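PDB 7E6G: putative GGDEF domain protein from Pseudomonas aeruginosa, which probably condenses two GTP molecules into the second messenger cyclic di-GMP as a magnesium-dependent diguanylate cyclase of the GGDEF family. Local coordinates for residues L116-G130 with E229-N241. Sequence-based numbering, arbitrary orientation.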
loop_
_atom_site.group_PDB
_atom_site.type_symbol
_atom_site.label_atom_id
_atom_site.label_comp_id
_atom_site.label_asym_id
_atom_site.label_seq_id
_atom_site.Cartn_x
_atom_site.Cartn_y
_atom_site.Cartn_z
ATOM N N LEU A 116 2.016 -27.575 -30.613
ATOM C CA LEU A 116 3.209 -28.212 -30.376
ATOM C C LEU A 116 3.603 -28.146 -28.964
ATOM O O LEU A 116 4.309 -28.913 -28.550
ATOM C CB LEU A 116 4.236 -27.611 -31.195
ATOM C CG LEU A 116 4.119 -27.984 -32.584
ATOM C CD1 LEU A 116 5.130 -27.430 -33.440
ATOM C CD2 LEU A 116 4.132 -29.408 -32.757
ATOM N N GLU A 117 3.364 -27.077 -28.322
ATOM C CA GLU A 117 3.642 -26.881 -26.995
ATOM C C GLU A 117 2.811 -27.649 -26.169
ATOM O O GLU A 117 3.238 -28.081 -25.266
ATOM C CB GLU A 117 3.644 -25.445 -26.767
ATOM C CG GLU A 117 3.301 -24.892 -25.454
ATOM C CD GLU A 117 3.159 -23.426 -25.584
ATOM O OE1 GLU A 117 3.900 -22.806 -26.375
ATOM O OE2 GLU A 117 2.323 -22.874 -24.888
ATOM N N ARG A 118 1.575 -27.777 -26.468
ATOM C CA ARG A 118 0.685 -28.586 -25.773
ATOM C C ARG A 118 0.890 -30.011 -26.078
ATOM O O ARG A 118 0.721 -30.804 -25.308
ATOM C CB ARG A 118 -0.675 -28.063 -25.905
ATOM C CG ARG A 118 -1.762 -28.925 -25.348
ATOM C CD ARG A 118 -1.963 -28.948 -23.863
ATOM N NE ARG A 118 -3.204 -29.584 -23.512
ATOM C CZ ARG A 118 -4.297 -28.915 -23.281
ATOM N NH1 ARG A 118 -4.287 -27.630 -23.383
ATOM N NH2 ARG A 118 -5.400 -29.485 -22.963
ATOM N N LEU A 119 1.289 -30.334 -27.241
ATOM C CA LEU A 119 1.571 -31.729 -27.569
ATOM C C LEU A 119 2.746 -32.256 -26.757
ATOM O O LEU A 119 2.718 -33.402 -26.282
ATOM C CB LEU A 119 1.835 -31.882 -29.065
ATOM C CG LEU A 119 0.623 -32.236 -29.939
ATOM C CD1 LEU A 119 0.858 -31.736 -31.359
ATOM C CD2 LEU A 119 0.289 -33.734 -29.926
ATOM N N ARG A 120 3.778 -31.430 -26.574
ATOM C CA ARG A 120 4.879 -31.803 -25.690
ATOM C C ARG A 120 4.378 -32.081 -24.272
ATOM O O ARG A 120 4.689 -33.127 -23.679
ATOM C CB ARG A 120 5.942 -30.701 -25.697
ATOM C CG ARG A 120 7.103 -30.928 -24.753
ATOM C CD ARG A 120 8.394 -30.296 -25.298
ATOM N NE ARG A 120 9.380 -31.291 -25.745
ATOM C CZ ARG A 120 10.203 -31.131 -26.783
ATOM N NH1 ARG A 120 10.161 -30.012 -27.499
ATOM N NH2 ARG A 120 11.066 -32.091 -27.111
ATOM N N GLU A 121 3.574 -31.170 -23.712
ATOM C CA GLU A 121 3.193 -31.399 -22.317
ATOM C C GLU A 121 2.196 -32.553 -22.178
ATOM O O GLU A 121 2.170 -33.224 -21.138
ATOM C CB GLU A 121 2.672 -30.119 -21.654
ATOM C CG GLU A 121 1.466 -29.477 -22.265
ATOM C CD GLU A 121 1.234 -28.070 -21.716
ATOM O OE1 GLU A 121 0.060 -27.705 -21.445
ATOM O OE2 GLU A 121 2.236 -27.333 -21.545
ATOM N N GLU A 122 1.428 -32.863 -23.220
ATOM C CA GLU A 122 0.569 -34.040 -23.122
ATOM C C GLU A 122 1.338 -35.348 -23.327
ATOM O O GLU A 122 0.966 -36.365 -22.734
ATOM C CB GLU A 122 -0.591 -33.935 -24.110
ATOM C CG GLU A 122 -1.655 -32.911 -23.710
ATOM C CD GLU A 122 -2.300 -33.224 -22.378
ATOM O OE1 GLU A 122 -2.454 -34.425 -22.076
ATOM O OE2 GLU A 122 -2.664 -32.273 -21.646
ATOM N N ASN A 123 2.421 -35.360 -24.004
ATOM C CA ASN A 123 3.197 -36.506 -24.079
ATOM C C ASN A 123 3.768 -36.748 -22.812
ATOM O O ASN A 123 3.930 -37.832 -22.552
ATOM C CB ASN A 123 4.364 -36.376 -24.949
ATOM C CG ASN A 123 4.296 -37.216 -26.101
ATOM O OD1 ASN A 123 3.395 -37.275 -26.637
ATOM N ND2 ASN A 123 5.265 -37.805 -26.468
ATOM N N GLU A 124 4.246 -35.752 -22.090
ATOM C CA GLU A 124 4.775 -35.946 -20.741
ATOM C C GLU A 124 3.692 -36.447 -19.778
ATOM O O GLU A 124 3.926 -37.391 -19.005
ATOM C CB GLU A 124 5.431 -34.654 -20.244
ATOM C CG GLU A 124 6.850 -34.438 -20.815
ATOM C CD GLU A 124 7.298 -32.973 -20.816
ATOM O OE1 GLU A 124 8.271 -32.638 -21.542
ATOM O OE2 GLU A 124 6.688 -32.158 -20.086
ATOM N N ARG A 125 2.523 -35.960 -19.852
ATOM C CA ARG A 125 1.490 -36.400 -19.012
ATOM C C ARG A 125 1.155 -37.807 -19.238
ATOM O O ARG A 125 0.646 -38.417 -18.425
ATOM C CB ARG A 125 0.304 -35.550 -19.269
ATOM C CG ARG A 125 -0.767 -35.535 -18.247
ATOM C CD ARG A 125 -1.917 -34.749 -18.781
ATOM N NE ARG A 125 -2.499 -33.872 -17.801
ATOM C CZ ARG A 125 -2.203 -32.592 -17.618
ATOM N NH1 ARG A 125 -2.776 -31.915 -16.636
ATOM N NH2 ARG A 125 -1.332 -31.978 -18.364
ATOM N N SER A 126 1.273 -38.274 -20.432
ATOM C CA SER A 126 1.022 -39.634 -20.789
ATOM C C SER A 126 1.939 -40.591 -20.259
ATOM O O SER A 126 1.634 -41.693 -20.130
ATOM C CB SER A 126 0.982 -39.780 -22.248
ATOM O OG SER A 126 -0.214 -39.258 -22.681
ATOM N N GLN A 127 3.159 -40.171 -20.175
ATOM C CA GLN A 127 4.165 -40.923 -19.595
ATOM C C GLN A 127 3.996 -41.218 -18.163
ATOM O O GLN A 127 3.985 -42.295 -17.838
ATOM C CB GLN A 127 5.311 -40.006 -19.669
ATOM C CG GLN A 127 5.878 -40.070 -21.010
ATOM C CD GLN A 127 7.185 -40.788 -21.050
ATOM O OE1 GLN A 127 7.265 -41.999 -21.332
ATOM N NE2 GLN A 127 8.253 -40.031 -20.769
ATOM N N ARG A 128 3.795 -40.236 -17.332
ATOM C CA ARG A 128 3.622 -40.424 -15.949
ATOM C C ARG A 128 2.378 -40.958 -15.476
ATOM O O ARG A 128 2.382 -41.882 -14.798
ATOM C CB ARG A 128 3.911 -39.150 -15.234
ATOM C CG ARG A 128 5.381 -38.802 -15.109
ATOM C CD ARG A 128 5.751 -37.609 -14.202
ATOM N NE ARG A 128 7.120 -37.761 -13.661
ATOM C CZ ARG A 128 7.990 -36.782 -13.430
ATOM N NH1 ARG A 128 7.706 -35.524 -13.662
ATOM N NH2 ARG A 128 9.171 -37.065 -12.935
ATOM N N HIS A 129 1.301 -40.409 -15.902
ATOM C CA HIS A 129 0.025 -40.865 -15.490
ATOM C C HIS A 129 -0.652 -41.798 -16.362
ATOM O O HIS A 129 -1.698 -42.214 -16.040
ATOM C CB HIS A 129 -0.851 -39.784 -15.087
ATOM C CG HIS A 129 -0.134 -38.713 -14.379
ATOM N ND1 HIS A 129 0.891 -38.034 -14.950
ATOM C CD2 HIS A 129 -0.294 -38.183 -13.159
ATOM C CE1 HIS A 129 1.342 -37.130 -14.120
ATOM N NE2 HIS A 129 0.632 -37.198 -13.026
ATOM N N GLY A 130 -0.070 -42.103 -17.478
ATOM C CA GLY A 130 -0.624 -43.095 -18.329
ATOM C C GLY A 130 -1.847 -42.851 -19.142
ATOM O O GLY A 130 -2.276 -43.673 -19.814
ATOM N N GLU A 229 -4.334 -42.655 -31.906
ATOM C CA GLU A 229 -4.114 -42.549 -30.475
ATOM C C GLU A 229 -2.626 -42.438 -30.184
ATOM O O GLU A 229 -1.786 -43.029 -30.870
ATOM C CB GLU A 229 -4.664 -43.760 -29.742
ATOM C CG GLU A 229 -4.832 -43.536 -28.278
ATOM C CD GLU A 229 -5.406 -44.750 -27.608
ATOM O OE1 GLU A 229 -5.445 -44.780 -26.357
ATOM O OE2 GLU A 229 -5.859 -45.657 -28.342
ATOM N N HIS A 230 -2.298 -41.681 -29.154
ATOM C CA HIS A 230 -0.907 -41.614 -28.761
ATOM C C HIS A 230 -0.459 -42.936 -28.138
ATOM O O HIS A 230 -1.031 -43.385 -27.139
ATOM C CB HIS A 230 -0.668 -40.485 -27.781
ATOM C CG HIS A 230 0.708 -40.522 -27.221
ATOM N ND1 HIS A 230 1.823 -40.399 -28.021
ATOM C CD2 HIS A 230 1.161 -40.755 -25.969
ATOM C CE1 HIS A 230 2.906 -40.510 -27.276
ATOM N NE2 HIS A 230 2.532 -40.726 -26.027
ATOM N N ARG A 231 0.584 -43.538 -28.709
ATOM C CA ARG A 231 1.187 -44.755 -28.178
ATOM C C ARG A 231 2.329 -44.382 -27.235
ATOM O O ARG A 231 3.260 -43.680 -27.636
ATOM C CB ARG A 231 1.682 -45.632 -29.325
ATOM C CG ARG A 231 0.582 -45.911 -30.351
ATOM C CD ARG A 231 1.078 -46.669 -31.589
ATOM N NE ARG A 231 0.023 -46.794 -32.598
ATOM C CZ ARG A 231 0.174 -47.372 -33.790
ATOM N NH1 ARG A 231 1.351 -47.895 -34.142
ATOM N NH2 ARG A 231 -0.859 -47.427 -34.626
ATOM N N ILE A 232 2.263 -44.843 -25.984
ATOM C CA ILE A 232 3.243 -44.421 -24.981
ATOM C C ILE A 232 4.633 -44.965 -25.325
ATOM O O ILE A 232 4.789 -46.065 -25.873
ATOM C CB ILE A 232 2.796 -44.852 -23.570
ATOM C CG1 ILE A 232 1.536 -44.080 -23.151
ATOM C CG2 ILE A 232 3.896 -44.610 -22.544
ATOM C CD1 ILE A 232 0.933 -44.549 -21.830
ATOM N N GLY A 233 5.658 -44.175 -25.018
ATOM C CA GLY A 233 7.003 -44.519 -25.422
ATOM C C GLY A 233 7.347 -44.015 -26.795
ATOM O O GLY A 233 8.225 -44.576 -27.462
ATOM N N GLU A 234 6.677 -42.964 -27.231
ATOM C CA GLU A 234 6.759 -42.449 -28.583
ATOM C C GLU A 234 6.682 -40.937 -28.491
ATOM O O GLU A 234 5.970 -40.397 -27.636
ATOM C CB GLU A 234 5.630 -43.038 -29.408
ATOM C CG GLU A 234 5.280 -42.347 -30.682
ATOM C CD GLU A 234 4.058 -43.004 -31.321
ATOM O OE1 GLU A 234 4.263 -43.830 -32.254
ATOM O OE2 GLU A 234 2.911 -42.709 -30.885
ATOM N N THR A 235 7.455 -40.258 -29.325
ATOM C CA THR A 235 7.473 -38.806 -29.294
ATOM C C THR A 235 6.206 -38.246 -29.934
ATOM O O THR A 235 5.564 -38.904 -30.760
ATOM C CB THR A 235 8.714 -38.288 -30.006
ATOM O OG1 THR A 235 9.037 -37.000 -29.475
ATOM C CG2 THR A 235 8.478 -38.194 -31.513
ATOM N N TYR A 236 5.828 -37.025 -29.530
ATOM C CA TYR A 236 4.621 -36.404 -30.085
ATOM C C TYR A 236 4.720 -36.216 -31.597
ATOM O O TYR A 236 3.695 -36.191 -32.290
ATOM C CB TYR A 236 4.332 -35.058 -29.401
ATOM C CG TYR A 236 5.359 -33.959 -29.655
ATOM C CD1 TYR A 236 5.324 -33.187 -30.814
ATOM C CD2 TYR A 236 6.358 -33.687 -28.723
ATOM C CE1 TYR A 236 6.268 -32.191 -31.033
ATOM C CE2 TYR A 236 7.298 -32.697 -28.939
ATOM C CZ TYR A 236 7.252 -31.960 -30.090
ATOM O OH TYR A 236 8.185 -30.978 -30.305
ATOM N N SER A 237 5.939 -36.099 -32.130
ATOM C CA SER A 237 6.100 -35.948 -33.572
ATOM C C SER A 237 5.738 -37.231 -34.312
ATOM O O SER A 237 5.196 -37.183 -35.421
ATOM C CB SER A 237 7.530 -35.521 -33.900
ATOM O OG SER A 237 7.672 -35.168 -35.263
ATOM N N GLN A 238 6.024 -38.388 -33.716
ATOM C CA GLN A 238 5.690 -39.646 -34.377
ATOM C C GLN A 238 4.189 -39.898 -34.326
ATOM O O GLN A 238 3.606 -40.424 -35.287
ATOM C CB GLN A 238 6.473 -40.784 -33.741
ATOM C CG GLN A 238 7.961 -40.693 -34.013
ATOM C CD GLN A 238 8.795 -41.479 -33.015
ATOM O OE1 GLN A 238 8.510 -41.491 -31.813
ATOM N NE2 GLN A 238 9.833 -42.146 -33.513
ATOM N N THR A 239 3.547 -39.488 -33.228
ATOM C CA THR A 239 2.089 -39.425 -33.192
ATOM C C THR A 239 1.541 -38.567 -34.328
ATOM O O THR A 239 0.642 -38.998 -35.067
ATOM C CB THR A 239 1.611 -38.866 -31.859
ATOM O OG1 THR A 239 2.398 -39.412 -30.798
ATOM C CG2 THR A 239 0.150 -39.209 -31.650
ATOM N N VAL A 240 2.030 -37.326 -34.446
ATOM C CA VAL A 240 1.567 -36.464 -35.529
ATOM C C VAL A 240 1.770 -37.152 -36.874
ATOM O O VAL A 240 0.865 -37.167 -37.716
ATOM C CB VAL A 240 2.264 -35.092 -35.476
ATOM C CG1 VAL A 240 2.029 -34.333 -36.768
ATOM C CG2 VAL A 240 1.757 -34.286 -34.280
ATOM N N ASN A 241 2.938 -37.765 -37.080
ATOM C CA ASN A 241 3.215 -38.429 -38.351
ATOM C C ASN A 241 2.201 -39.529 -38.643
ATOM O O ASN A 241 1.772 -39.700 -39.789
ATOM C CB ASN A 241 4.636 -38.992 -38.348
ATOM C CG ASN A 241 5.682 -37.938 -38.679
ATOM O OD1 ASN A 241 5.381 -36.739 -38.777
ATOM N ND2 ASN A 241 6.920 -38.378 -38.846
#
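Y236 holds its CG between its own backbone N and carbonyl carbon (chi1 66°), and this turns the phenol onto helix 116-128, where it fills a hole lined by L116, L119, R120 and N123. Y236 CE1 meets L116 CD2 at 3.9 Å, L119 CB comes obliquely to the ring, and the R120 backbone N stands over one face. R120 has its CG anti to the backbone N, and bends further along its chain bring the guanidinium to the ring edge. The two planes are 82° apart, the ring edge with CE2 facing the flat of the guanidinium and R120 CZ in the plane of the ring.

One turn on, the N123 amide reaches the loop that leads into helix 236-241. Its ND2 gives E234 O a weak hydrogen bond of 2.9 Å. OD1 lies 3.3 Å from H230 CE1, above one face of the imidazole, and is itself bonded to the Y133 hydroxyl. H230 ND1 and T239 OG1 share a 3.0 Å hydrogen bond, which ties the imidazole to helix 236-241. Beyond it, I232 CD1 packs 3.4 Å from S126 O near the helix end.

The axes of 116-128 and 236-241 come within 10.3 Å, with 110° between their N-to-C directions. Within the GGDEF domain, away from the magnesium and nucleotide sites, the contact joins helix 112-128 to the loop and start of helix 236-252 beside the central sheet. Y133 stacks on H230, L119 and V240 both rest on L135 of the central strand 134-140, L119 also touches strand 183-188, and S168 of the second subunit packs against Y236.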